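Long-range contact in OsmC-like protein (Jannaschia sp., PDB 3CJE), which probably reduces organic hydroperoxides and so helps the cell resist oxidative stress: residues 16-21 / 34-39. Sequence-based numbering, arbitrary orientation. Where two conformers were deposited one is given.
Sequences VFTCNG and AMVKPF
F17 holds CG anti to its carbonyl carbon, beside the backbone N (chi1 -83°), which swings the ring against M35 CB. M35 is a selenomethionine modelled in two conformers. In one of them chi1 (-172°) carries CG on toward F17 CE1 and CZ. M35 CB stands over one face of the F17 ring, 3.9 Å from its centroid, as a CH-pi contact. In the same conformer the chain bends at chi3 (48°), and M35 SE makes a tentative, oblique Met-aromatic contact with the F17 ring. L63 and I67 of helix 62-81 also pack on F17, so this sheet face looks toward the helix. The two segments belong to the antiparallel hairpin of strands 13-24 and 28-37. A classic beta bulge interrupts it where V36 and K37 both face V16. The V16 O accepts a nearly straight bond from V36 N (2.8 Å) and a weak one from K37 N (3.3 Å). V16 N returns a bond to K37 O (2.9 Å). Beyond the bulge, T18 and A34 form a regular hydrogen-bonded pair. On the face opposite F17, V16 CG2 lies alongside the extended K37 chain, 3.7 Å from K37 CD. The V36 CB reaches V16 CG1 at 4.0 Å. K37 NZ forms a salt bridge with E14.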
# COMPACT_ATOMS: atom_id res chain seq x y z
N VAL A 16 1.40 10.39 -10.36
CA VAL A 16 1.16 11.21 -9.15
C VAL A 16 -0.22 10.87 -8.65
O VAL A 16 -1.18 10.97 -9.38
CB VAL A 16 1.25 12.74 -9.41
CG1 VAL A 16 0.96 13.52 -8.15
CG2 VAL A 16 2.63 13.11 -10.00
N PHE A 17 -0.29 10.47 -7.38
CA PHE A 17 -1.55 10.29 -6.68
C PHE A 17 -1.59 11.19 -5.46
O PHE A 17 -0.57 11.44 -4.81
CB PHE A 17 -1.75 8.84 -6.22
CG PHE A 17 -2.29 7.92 -7.28
CD1 PHE A 17 -1.49 7.49 -8.31
CD2 PHE A 17 -3.61 7.49 -7.25
CE1 PHE A 17 -2.01 6.61 -9.29
CE2 PHE A 17 -4.10 6.59 -8.25
CZ PHE A 17 -3.31 6.18 -9.24
N THR A 18 -2.79 11.64 -5.16
CA THR A 18 -3.06 12.32 -3.91
C THR A 18 -4.21 11.65 -3.15
O THR A 18 -5.03 10.94 -3.73
CB THR A 18 -3.42 13.78 -4.13
OG1 THR A 18 -4.63 13.91 -4.91
CG2 THR A 18 -2.26 14.52 -4.84
N CYS A 19 -4.27 11.93 -1.86
CA CYS A 19 -5.37 11.43 -1.03
C CYS A 19 -5.65 12.47 0.02
O CYS A 19 -4.72 12.91 0.70
CB CYS A 19 -4.98 10.14 -0.38
SG CYS A 19 -6.32 9.39 0.60
N ASN A 20 -6.90 12.88 0.10
CA ASN A 20 -7.35 13.73 1.17
C ASN A 20 -8.25 12.90 2.06
O ASN A 20 -9.31 12.45 1.64
CB ASN A 20 -8.11 14.95 0.74
CG ASN A 20 -8.40 15.85 1.96
OD1 ASN A 20 -7.46 16.28 2.64
ND2 ASN A 20 -9.66 16.00 2.31
N GLY A 21 -7.80 12.68 3.29
CA GLY A 21 -8.53 11.86 4.23
C GLY A 21 -9.19 12.70 5.30
O GLY A 21 -8.59 13.64 5.83
N ALA A 34 -7.12 10.75 -5.66
CA ALA A 34 -7.08 11.15 -7.06
C ALA A 34 -5.79 10.71 -7.73
O ALA A 34 -4.71 10.86 -7.15
CB ALA A 34 -7.16 12.67 -7.18
N MSE A 35 -5.88 10.16 -8.94
CA MSE A 35 -4.72 10.13 -9.82
C MSE A 35 -4.68 11.51 -10.45
O MSE A 35 -5.70 12.01 -10.96
CB MSE A 35 -4.83 9.07 -10.92
CG MSE A 35 -3.55 8.94 -11.68
SE MSE A 35 -3.51 7.47 -12.99
CE MSE A 35 -5.22 7.81 -13.85
N VAL A 36 -3.51 12.15 -10.40
CA VAL A 36 -3.29 13.47 -10.94
C VAL A 36 -2.51 13.38 -12.25
O VAL A 36 -2.84 14.07 -13.23
CB VAL A 36 -2.55 14.38 -9.92
CG1 VAL A 36 -2.33 15.75 -10.53
CG2 VAL A 36 -3.39 14.49 -8.63
N LYS A 37 -1.48 12.54 -12.28
CA LYS A 37 -0.76 12.21 -13.51
C LYS A 37 -0.65 10.70 -13.58
O LYS A 37 -0.46 10.05 -12.56
CB LYS A 37 0.65 12.81 -13.49
CG LYS A 37 0.72 14.29 -13.32
CD LYS A 37 2.22 14.68 -13.35
CE LYS A 37 2.50 16.15 -13.04
NZ LYS A 37 3.92 16.48 -13.45
N PRO A 38 -0.70 10.12 -14.80
CA PRO A 38 -0.75 10.79 -16.13
C PRO A 38 -2.06 11.48 -16.55
O PRO A 38 -2.05 12.32 -17.45
CB PRO A 38 -0.47 9.65 -17.10
CG PRO A 38 0.07 8.57 -16.35
CD PRO A 38 -0.48 8.67 -14.97
N PHE A 39 -3.16 11.10 -15.91
CA PHE A 39 -4.43 11.81 -16.15
C PHE A 39 -5.19 11.86 -14.85
O PHE A 39 -4.80 11.25 -13.85
CB PHE A 39 -5.25 11.17 -17.29
CG PHE A 39 -5.77 9.80 -17.00
CD1 PHE A 39 -5.03 8.66 -17.31
CD2 PHE A 39 -7.02 9.62 -16.45
CE1 PHE A 39 -5.51 7.40 -17.09
CE2 PHE A 39 -7.50 8.35 -16.18
CZ PHE A 39 -6.74 7.23 -16.50